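Local structure of separin (Saccharomyces cerevisiae, 5U1T) at residues E1248-S1253 against F1293-P1298; K1257-F1262 against W1288-F1293; N106-H111 against E418-L423. The protein cleaves the cohesin subunit MCD1/SCC1 at the onset of anaphase as a caspase-like cysteine protease, and is held inactive by securin for most of the cell cycle. One frame throughout, in Å; residues are numbered along the deposited sequence.

Contact 1: E1248-S1253 against F1293-P1298; sequences EVVDNS and FLKLNP
The side chain of K1295 reaches over the backbone of E1248 where a short strand of the protease region gives way to a capped helix. The weakly bonded strand 1248-1249 runs antiparallel to strand 1353-1362 in a mixed sheet; helix 1252-1269 follows, with D1251 at its N-cap. Against them lies 1293-1298, at the end of the weakly bonded helix 1287-1294. CG of K1295 stands beside its own backbone N (chi1 -78°), and the chain then runs extended, bringing CE to 3.1 Å from O of E1248. NZ of K1295 lies 3.3 Å from the same E1248 oxygen, but at a poor angle, so the pair is proximity and not a hydrogen bond. The extended glutamate side chain runs on beside the lysine, OE1 of E1248 lying 4.3 Å from CG of K1295. Next to the lysine is a small apolar contact, in which CG1 of V1250 meets CD1 of L1294 at 4.3 Å.

No hydrogen bond joins the two segments directly, but second-shell residues bridge them. R1347 takes E1248 in a salt bridge and also donates to the carbonyl O of L1294, so one guanidinium group serves both segments. Y1346, its neighbour on helix 1332-1347, and F1255 each touch both V1250 and L1294, and the Y1346 hydroxyl hydrogen-bonds to the backbone N of D1251.

Within each segment, local bonds complete the backbone turns. N of L1296 donates to O of F1293 over 3.0 Å. At the head of helix 1252-1269, S1253 N reaches OD1 of D1251 at 3.2 Å, with an N-H...O angle of 149°, meeting that oxygen from above the carboxylate plane, 68° out of it.

Contact 2: K1257-F1262 against W1288-F1293; sequences KFKDKF and WVIELF
I1290 puts both of its branches against side chains of helix 1252-1269, namely F1258, K1259 and F1262; the axes of 1257-1262 and 1288-1293 cross at 93° and approach to 10.6 Å. The CG2 methyl does double duty. It lies over one face of the F1262 ring, 4.2 Å from the centroid and close to the normal, a CH-pi contact; the same methyl sits near the plane of the F1258 ring, at its edge, with CE2 of F1258 3.6 Å from CG2 of I1290. One ring thus offers the methyl its face and the other its edge. The second branch of the isoleucine runs past F1262, CG1 of I1290 being 3.8 Å from CE2 of F1262, and finishes with CD1 of I1290 3.6 Å from CD of K1259, whose chain it crosses.

F1293, one turn further along its helix, extends the cluster. Its CB lies 3.9 Å from CZ of F1258, and CE1 of F1262 stands over one face of the F1293 ring. The planes of the F1262 and F1293 rings meet obliquely at 52°, with centroids 5.6 Å apart. F1262 can serve both partners because its CG is directed opposite the backbone N (chi1 172°), carrying the ring to where it meets both I1290 and F1293. With an alanine here the F1262 ring is lost, which would probably leave a gap beside I1290 and F1293 and deprive the CG2 methyl of its aromatic face.

L1339 of helix 1332-1347 touches both F1262 and F1293, and L1310 and V1314 of helix 1303-1320 pack on F1293. K1259 lends only methylenes here, its NZ forming a salt bridge with D1287. No hydrogen bond crosses between the segments, so their direct contact is a non-directional fit of methyls and rings, with the salt bridge at its margin.

Contact 3: N106-H111 against E418-L423; sequences NLFQAH and EISNVL
The ring of F108 has the hydroxyl of S420 at its edge, in the ring plane, with CE1 of F108 3.9 Å from OG of S420. The CD1 methyl of L423 comes to the same ring obliquely, 3.6 Å from CE2 of F108; the two side chains approach from opposite directions. The serine oxygen keeps its polar partner on its own helix, where OG hydrogen-bonds to the carbonyl O of N416.

This is loop-on-helix packing in the helical part of the protein: the irregular segment 106-111, between helices 91-103 and 113-117, lies against residues 418-423 of helix 408-425, some 300 residues later in the chain. L107 is the inner of its two contributing side chains. A chi1 of -178° turns L107 CG away from its backbone N and places CD2 3.6 Å from CG2 of I419, the two chains crossing at about a right angle, while CB of L107 lies 4.0 Å from CD1 of L423. I419 and L423 stand one helical turn apart, linked by the bond from L423 N to I419 O, and so offer neighbouring methyls to the loop. Beyond them, F438 of helix 431-444 packs on I419, and the side chain of L465 touches L423.

Contacts 1 and 2 are neighbours in the same part of the fold: their centres are 9 Å apart, they share F1293, and their segments draw on the same two helices, 1252-1269 and 1287-1294. Contact 2 is nested within the chain loop that contact 1 closes, and the two meet directly where CD2 of L1294 lies 3.5 Å from CG of F1258. Both belong to the C50 peptidase region but lie away from C1497, the probable active-site cysteine. Contact 3 belongs to the other end of the elongated molecule, on the opposite side of the chain's centre, its own centre about 121 Å from that of contact 1 and its nearest atoms about 102 Å from contact 2.

Contact 1: E1248-S1253 against F1293-P1298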
loop_
_atom_site.group_PDB
_atom_site.type_symbol
_atom_site.label_atom_id
_atom_site.label_comp_id
_atom_site.label_asym_id
_atom_site.label_seq_id
_atom_site.Cartn_x
_atom_site.Cartn_y
_atom_site.Cartn_z
ATOM N N GLU A 1248 16.772 9.794 61.283
ATOM C CA GLU A 1248 17.258 9.316 62.583
ATOM C C GLU A 1248 17.439 7.798 62.651
ATOM O O GLU A 1248 16.596 7.051 62.162
ATOM C CB GLU A 1248 16.292 9.741 63.691
ATOM C CG GLU A 1248 16.211 11.231 63.950
ATOM C CD GLU A 1248 15.313 11.572 65.147
ATOM O OE1 GLU A 1248 15.095 10.705 66.025
ATOM O OE2 GLU A 1248 14.811 12.714 65.217
ATOM N N VAL A 1249 18.524 7.338 63.271
ATOM C CA VAL A 1249 18.650 5.914 63.597
ATOM C C VAL A 1249 18.484 5.665 65.103
ATOM O O VAL A 1249 19.178 6.281 65.919
ATOM C CB VAL A 1249 20.001 5.343 63.165
ATOM C CG1 VAL A 1249 19.957 3.819 63.189
ATOM C CG2 VAL A 1249 20.372 5.854 61.793
ATOM N N VAL A 1250 17.581 4.764 65.485
ATOM C CA VAL A 1250 17.380 4.510 66.911
ATOM C C VAL A 1250 18.598 3.808 67.517
ATOM O O VAL A 1250 19.195 2.939 66.884
ATOM C CB VAL A 1250 16.103 3.665 67.178
ATOM C CG1 VAL A 1250 14.908 4.292 66.492
ATOM C CG2 VAL A 1250 16.288 2.222 66.720
ATOM N N ASP A 1251 18.982 4.214 68.727
ATOM C CA ASP A 1251 19.966 3.460 69.501
ATOM C C ASP A 1251 19.391 2.092 69.855
ATOM O O ASP A 1251 18.329 1.989 70.474
ATOM C CB ASP A 1251 20.369 4.206 70.774
ATOM C CG ASP A 1251 21.222 3.353 71.708
ATOM O OD1 ASP A 1251 21.842 2.359 71.258
ATOM O OD2 ASP A 1251 21.283 3.680 72.913
ATOM N N ASN A 1252 20.104 1.040 69.477
ATOM C CA ASN A 1252 19.572 -0.297 69.640
ATOM C C ASN A 1252 19.334 -0.735 71.098
ATOM O O ASN A 1252 18.349 -1.439 71.373
ATOM C CB ASN A 1252 20.484 -1.302 68.944
ATOM C CG ASN A 1252 19.960 -2.728 69.050
ATOM O OD1 ASN A 1252 20.385 -3.498 69.933
ATOM N ND2 ASN A 1252 19.020 -3.086 68.163
ATOM N N SER A 1253 20.209 -0.334 72.025
ATOM C CA SER A 1253 20.038 -0.734 73.421
ATOM C C SER A 1253 18.791 -0.081 74.003
ATOM O O SER A 1253 17.990 -0.722 74.702
ATOM C CB SER A 1253 21.271 -0.378 74.268
ATOM O OG SER A 1253 21.773 0.926 73.986
ATOM N N PHE A 1293 7.525 5.540 66.708
ATOM C CA PHE A 1293 7.136 6.238 67.933
ATOM C C PHE A 1293 8.325 7.001 68.499
ATOM O O PHE A 1293 8.215 8.187 68.806
ATOM C CB PHE A 1293 6.568 5.254 68.970
ATOM C CG PHE A 1293 5.165 4.812 68.667
ATOM C CD1 PHE A 1293 4.929 3.735 67.818
ATOM C CD2 PHE A 1293 4.082 5.499 69.196
ATOM C CE1 PHE A 1293 3.650 3.351 67.508
ATOM C CE2 PHE A 1293 2.798 5.112 68.900
ATOM C CZ PHE A 1293 2.581 4.036 68.051
ATOM N N LEU A 1294 9.461 6.312 68.594
ATOM C CA LEU A 1294 10.719 6.912 69.013
ATOM C C LEU A 1294 11.153 8.061 68.120
ATOM O O LEU A 1294 11.978 8.881 68.508
ATOM C CB LEU A 1294 11.824 5.863 69.041
ATOM C CG LEU A 1294 11.687 4.795 70.112
ATOM C CD1 LEU A 1294 13.003 4.062 70.325
ATOM C CD2 LEU A 1294 11.196 5.444 71.391
ATOM N N LYS A 1295 10.628 8.129 66.906
ATOM C CA LYS A 1295 11.095 9.177 66.035
ATOM C C LYS A 1295 10.237 10.438 66.180
ATOM O O LYS A 1295 10.609 11.496 65.690
ATOM C CB LYS A 1295 11.167 8.666 64.587
ATOM C CG LYS A 1295 12.412 7.784 64.349
ATOM C CD LYS A 1295 12.402 7.024 63.031
ATOM C CE LYS A 1295 13.713 6.242 62.857
ATOM N NZ LYS A 1295 13.772 5.334 61.672
ATOM N N LEU A 1296 9.125 10.357 66.892
ATOM C CA LEU A 1296 8.344 11.558 67.162
ATOM C C LEU A 1296 9.094 12.550 68.096
ATOM O O LEU A 1296 9.914 12.150 68.928
ATOM C CB LEU A 1296 6.993 11.187 67.783
ATOM C CG LEU A 1296 6.089 10.215 67.039
ATOM C CD1 LEU A 1296 5.111 9.543 67.990
ATOM C CD2 LEU A 1296 5.353 10.949 65.935
ATOM N N ASN A 1297 8.810 13.846 67.950
ATOM C CA ASN A 1297 9.356 14.869 68.833
ATOM C C ASN A 1297 8.260 15.444 69.720
ATOM O O ASN A 1297 7.415 16.207 69.241
ATOM C CB ASN A 1297 10.019 15.988 68.025
ATOM C CG ASN A 1297 10.646 17.086 68.913
ATOM O OD1 ASN A 1297 10.648 16.996 70.157
ATOM N ND2 ASN A 1297 11.181 18.125 68.269
ATOM N N PRO A 1298 8.273 15.090 71.017
ATOM C CA PRO A 1298 7.244 15.576 71.934
ATOM C C PRO A 1298 7.217 17.089 72.045
ATOM O O PRO A 1298 6.232 17.649 72.516
ATOM C CB PRO A 1298 7.630 14.933 73.262
ATOM C CG PRO A 1298 8.358 13.708 72.865
ATOM C CD PRO A 1298 9.148 14.101 71.667
#

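Contact 2: K1257-F1262 against W1288-F1293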
loop_
_atom_site.group_PDB
_atom_site.type_symbol
_atom_site.label_atom_id
_atom_site.label_comp_id
_atom_site.label_asym_id
_atom_site.label_seq_id
_atom_site.Cartn_x
_atom_site.Cartn_y
_atom_site.Cartn_z
ATOM N N LYS A 1257 14.509 -1.555 75.332
ATOM C CA LYS A 1257 13.808 -1.243 76.568
ATOM C C LYS A 1257 12.497 -0.543 76.210
ATOM O O LYS A 1257 11.465 -0.777 76.847
ATOM C CB LYS A 1257 14.669 -0.391 77.521
ATOM C CG LYS A 1257 14.231 -0.508 79.022
ATOM C CD LYS A 1257 15.313 -0.013 80.019
ATOM C CE LYS A 1257 14.831 0.033 81.500
ATOM N NZ LYS A 1257 14.609 -1.310 82.126
ATOM N N PHE A 1258 12.511 0.282 75.170
ATOM C CA PHE A 1258 11.266 0.905 74.730
ATOM C C PHE A 1258 10.245 -0.130 74.245
ATOM O O PHE A 1258 9.029 0.058 74.395
ATOM C CB PHE A 1258 11.489 1.924 73.613
ATOM C CG PHE A 1258 10.210 2.532 73.121
ATOM C CD1 PHE A 1258 9.514 3.436 73.909
ATOM C CD2 PHE A 1258 9.678 2.168 71.895
ATOM C CE1 PHE A 1258 8.337 3.987 73.483
ATOM C CE2 PHE A 1258 8.483 2.717 71.452
ATOM C CZ PHE A 1258 7.813 3.628 72.242
ATOM N N LYS A 1259 10.746 -1.215 73.659
ATOM C CA LYS A 1259 9.870 -2.218 73.084
ATOM C C LYS A 1259 9.133 -2.980 74.199
ATOM O O LYS A 1259 7.923 -3.229 74.091
ATOM C CB LYS A 1259 10.660 -3.171 72.177
ATOM C CG LYS A 1259 9.778 -4.049 71.315
ATOM C CD LYS A 1259 10.544 -4.560 70.128
ATOM C CE LYS A 1259 11.148 -5.905 70.394
ATOM N NZ LYS A 1259 11.123 -6.708 69.139
ATOM N N ASP A 1260 9.859 -3.323 75.263
ATOM C CA ASP A 1260 9.263 -3.947 76.442
ATOM C C ASP A 1260 8.128 -3.093 76.990
ATOM O O ASP A 1260 7.036 -3.591 77.279
ATOM C CB ASP A 1260 10.312 -4.164 77.532
ATOM C CG ASP A 1260 11.182 -5.381 77.283
ATOM O OD1 ASP A 1260 10.838 -6.218 76.431
ATOM O OD2 ASP A 1260 12.223 -5.515 77.962
ATOM N N LYS A 1261 8.394 -1.796 77.119
ATOM C CA LYS A 1261 7.421 -0.856 77.676
ATOM C C LYS A 1261 6.201 -0.682 76.771
ATOM O O LYS A 1261 5.049 -0.818 77.215
ATOM C CB LYS A 1261 8.092 0.496 77.928
ATOM C CG LYS A 1261 9.098 0.466 79.071
ATOM C CD LYS A 1261 8.406 0.302 80.402
ATOM C CE LYS A 1261 9.386 0.578 81.528
ATOM N NZ LYS A 1261 8.725 0.943 82.838
ATOM N N PHE A 1262 6.491 -0.364 75.511
ATOM C CA PHE A 1262 5.526 -0.299 74.433
ATOM C C PHE A 1262 4.543 -1.458 74.518
ATOM O O PHE A 1262 3.340 -1.243 74.604
ATOM C CB PHE A 1262 6.259 -0.298 73.080
ATOM C CG PHE A 1262 5.349 -0.418 71.892
ATOM C CD1 PHE A 1262 4.662 0.687 71.416
ATOM C CD2 PHE A 1262 5.188 -1.644 71.242
ATOM C CE1 PHE A 1262 3.820 0.573 70.322
ATOM C CE2 PHE A 1262 4.344 -1.772 70.155
ATOM C CZ PHE A 1262 3.655 -0.662 69.693
ATOM N N TRP A 1288 10.134 -1.690 62.886
ATOM C CA TRP A 1288 10.228 -0.388 62.244
ATOM C C TRP A 1288 8.973 0.412 62.511
ATOM O O TRP A 1288 8.993 1.633 62.424
ATOM C CB TRP A 1288 10.472 -0.513 60.739
ATOM C CG TRP A 1288 9.330 -1.092 59.965
ATOM C CD1 TRP A 1288 9.149 -2.401 59.661
ATOM C CD2 TRP A 1288 8.207 -0.387 59.397
ATOM N NE1 TRP A 1288 7.993 -2.566 58.939
ATOM C CE2 TRP A 1288 7.392 -1.349 58.762
ATOM C CE3 TRP A 1288 7.816 0.958 59.358
ATOM C CZ2 TRP A 1288 6.208 -1.013 58.089
ATOM C CZ3 TRP A 1288 6.627 1.291 58.691
ATOM C CH2 TRP A 1288 5.841 0.305 58.071
ATOM N N VAL A 1289 7.882 -0.273 62.842
ATOM C CA VAL A 1289 6.635 0.403 63.200
ATOM C C VAL A 1289 6.742 1.000 64.602
ATOM O O VAL A 1289 6.335 2.141 64.844
ATOM C CB VAL A 1289 5.433 -0.555 63.144
ATOM C CG1 VAL A 1289 4.156 0.127 63.639
ATOM C CG2 VAL A 1289 5.254 -1.111 61.724
ATOM N N ILE A 1290 7.301 0.202 65.511
ATOM C CA ILE A 1290 7.595 0.637 66.861
ATOM C C ILE A 1290 8.561 1.810 66.816
ATOM O O ILE A 1290 8.358 2.788 67.524
ATOM C CB ILE A 1290 8.177 -0.519 67.709
ATOM C CG1 ILE A 1290 7.239 -1.728 67.649
ATOM C CG2 ILE A 1290 8.396 -0.099 69.158
ATOM C CD1 ILE A 1290 7.786 -2.967 68.348
ATOM N N GLU A 1291 9.580 1.728 65.957
ATOM C CA GLU A 1291 10.597 2.783 65.847
ATOM C C GLU A 1291 9.998 4.128 65.483
ATOM O O GLU A 1291 10.557 5.169 65.798
ATOM C CB GLU A 1291 11.665 2.421 64.815
ATOM C CG GLU A 1291 12.629 1.356 65.277
ATOM C CD GLU A 1291 13.511 0.842 64.156
ATOM O OE1 GLU A 1291 14.212 -0.191 64.348
ATOM O OE2 GLU A 1291 13.498 1.477 63.078
ATOM N N LEU A 1292 8.861 4.109 64.805
ATOM C CA LEU A 1292 8.227 5.349 64.384
ATOM C C LEU A 1292 7.851 6.194 65.595
ATOM O O LEU A 1292 7.856 7.412 65.517
ATOM C CB LEU A 1292 6.992 5.065 63.533
ATOM C CG LEU A 1292 7.232 4.609 62.094
ATOM C CD1 LEU A 1292 5.903 4.379 61.401
ATOM C CD2 LEU A 1292 8.070 5.636 61.362
ATOM N N PHE A 1293 7.525 5.540 66.708
ATOM C CA PHE A 1293 7.136 6.238 67.933
ATOM C C PHE A 1293 8.325 7.001 68.499
ATOM O O PHE A 1293 8.215 8.187 68.806
ATOM C CB PHE A 1293 6.568 5.254 68.970
ATOM C CG PHE A 1293 5.165 4.812 68.667
ATOM C CD1 PHE A 1293 4.929 3.735 67.818
ATOM C CD2 PHE A 1293 4.082 5.499 69.196
ATOM C CE1 PHE A 1293 3.650 3.351 67.508
ATOM C CE2 PHE A 1293 2.798 5.112 68.900
ATOM C CZ PHE A 1293 2.581 4.036 68.051
#

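Contact 3: N106-H111 against E418-L423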
loop_
_atom_site.group_PDB
_atom_site.type_symbol
_atom_site.label_atom_id
_atom_site.label_comp_id
_atom_site.label_asym_id
_atom_site.label_seq_id
_atom_site.Cartn_x
_atom_site.Cartn_y
_atom_site.Cartn_z
ATOM N N ASN A 106 -16.450 -3.182 -49.279
ATOM C CA ASN A 106 -15.207 -3.908 -49.517
ATOM C C ASN A 106 -13.985 -3.010 -49.339
ATOM O O ASN A 106 -14.051 -1.813 -49.611
ATOM C CB ASN A 106 -15.166 -4.501 -50.947
ATOM C CG ASN A 106 -16.276 -5.523 -51.222
ATOM O OD1 ASN A 106 -16.108 -6.709 -50.960
ATOM N ND2 ASN A 106 -17.401 -5.064 -51.764
ATOM N N LEU A 107 -12.854 -3.581 -48.934
ATOM C CA LEU A 107 -11.629 -2.803 -48.914
ATOM C C LEU A 107 -11.291 -2.363 -50.318
ATOM O O LEU A 107 -11.161 -1.173 -50.612
ATOM C CB LEU A 107 -10.460 -3.593 -48.332
ATOM C CG LEU A 107 -9.207 -2.705 -48.283
ATOM C CD1 LEU A 107 -9.361 -1.505 -47.324
ATOM C CD2 LEU A 107 -7.946 -3.499 -48.007
ATOM N N PHE A 108 -11.156 -3.354 -51.190
ATOM C CA PHE A 108 -10.931 -3.141 -52.621
ATOM C C PHE A 108 -12.004 -2.256 -53.210
ATOM O O PHE A 108 -13.128 -2.233 -52.723
ATOM C CB PHE A 108 -10.881 -4.483 -53.346
ATOM C CG PHE A 108 -10.144 -5.543 -52.568
ATOM C CD1 PHE A 108 -8.765 -5.672 -52.674
ATOM C CD2 PHE A 108 -10.820 -6.376 -51.680
ATOM C CE1 PHE A 108 -8.094 -6.630 -51.936
ATOM C CE2 PHE A 108 -10.154 -7.321 -50.978
ATOM C CZ PHE A 108 -8.787 -7.448 -51.105
ATOM N N GLN A 109 -11.637 -1.510 -54.246
ATOM C CA GLN A 109 -12.562 -0.588 -54.886
ATOM C C GLN A 109 -12.697 -0.950 -56.346
ATOM O O GLN A 109 -11.777 -1.510 -56.935
ATOM C CB GLN A 109 -12.085 0.849 -54.719
ATOM C CG GLN A 109 -12.102 1.307 -53.273
ATOM C CD GLN A 109 -13.509 1.401 -52.719
ATOM O OE1 GLN A 109 -13.955 0.538 -51.942
ATOM N NE2 GLN A 109 -14.231 2.451 -53.128
ATOM N N ALA A 110 -13.851 -0.662 -56.931
ATOM C CA ALA A 110 -14.061 -0.970 -58.338
ATOM C C ALA A 110 -14.406 0.308 -59.077
ATOM O O ALA A 110 -15.061 1.200 -58.520
ATOM C CB ALA A 110 -15.163 -2.009 -58.509
ATOM N N HIS A 111 -13.949 0.421 -60.316
ATOM C CA HIS A 111 -14.397 1.540 -61.119
ATOM C C HIS A 111 -14.735 1.089 -62.535
ATOM O O HIS A 111 -14.706 1.876 -63.483
ATOM C CB HIS A 111 -13.360 2.670 -61.108
ATOM C CG HIS A 111 -11.949 2.208 -61.278
ATOM N ND1 HIS A 111 -11.077 2.087 -60.214
ATOM C CD2 HIS A 111 -11.246 1.881 -62.391
ATOM C CE1 HIS A 111 -9.900 1.679 -60.667
ATOM N NE2 HIS A 111 -9.978 1.543 -61.986
ATOM N N GLU A 418 -0.127 -8.520 -47.880
ATOM C CA GLU A 418 -0.353 -9.000 -46.526
ATOM C C GLU A 418 -1.835 -8.896 -46.178
ATOM O O GLU A 418 -2.467 -9.884 -45.803
ATOM C CB GLU A 418 0.501 -8.200 -45.530
ATOM C CG GLU A 418 0.503 -8.746 -44.120
ATOM C CD GLU A 418 0.753 -10.255 -44.087
ATOM O OE1 GLU A 418 1.859 -10.704 -44.482
ATOM O OE2 GLU A 418 -0.166 -10.999 -43.669
ATOM N N ILE A 419 -2.381 -7.692 -46.325
ATOM C CA ILE A 419 -3.803 -7.454 -46.106
ATOM C C ILE A 419 -4.682 -8.350 -46.968
ATOM O O ILE A 419 -5.683 -8.901 -46.495
ATOM C CB ILE A 419 -4.173 -6.000 -46.385
ATOM C CG1 ILE A 419 -3.592 -5.095 -45.299
ATOM C CG2 ILE A 419 -5.679 -5.841 -46.457
ATOM C CD1 ILE A 419 -4.033 -5.459 -43.886
ATOM N N SER A 420 -4.304 -8.502 -48.228
ATOM C CA SER A 420 -5.065 -9.349 -49.124
ATOM C C SER A 420 -5.239 -10.722 -48.511
ATOM O O SER A 420 -6.364 -11.170 -48.312
ATOM C CB SER A 420 -4.402 -9.453 -50.502
ATOM O OG SER A 420 -4.674 -8.292 -51.268
ATOM N N ASN A 421 -4.117 -11.334 -48.198
ATOM C CA ASN A 421 -4.042 -12.636 -47.582
ATOM C C ASN A 421 -4.913 -12.747 -46.353
ATOM O O ASN A 421 -5.575 -13.738 -46.122
ATOM C CB ASN A 421 -2.607 -12.863 -47.167
ATOM C CG ASN A 421 -2.414 -14.177 -46.498
ATOM O OD1 ASN A 421 -3.338 -14.940 -46.361
ATOM N ND2 ASN A 421 -1.217 -14.446 -46.077
ATOM N N VAL A 422 -4.868 -11.718 -45.547
ATOM C CA VAL A 422 -5.660 -11.658 -44.336
ATOM C C VAL A 422 -7.132 -11.789 -44.702
ATOM O O VAL A 422 -7.855 -12.591 -44.116
ATOM C CB VAL A 422 -5.452 -10.360 -43.555
ATOM C CG1 VAL A 422 -6.491 -10.252 -42.473
ATOM C CG2 VAL A 422 -4.052 -10.305 -42.959
ATOM N N LEU A 423 -7.572 -11.001 -45.683
ATOM C CA LEU A 423 -8.976 -10.984 -46.069
ATOM C C LEU A 423 -9.384 -12.323 -46.651
ATOM O O LEU A 423 -10.488 -12.821 -46.420
ATOM C CB LEU A 423 -9.227 -9.865 -47.053
ATOM C CG LEU A 423 -9.276 -8.505 -46.377
ATOM C CD1 LEU A 423 -9.456 -7.383 -47.397
ATOM C CD2 LEU A 423 -10.402 -8.503 -45.377
#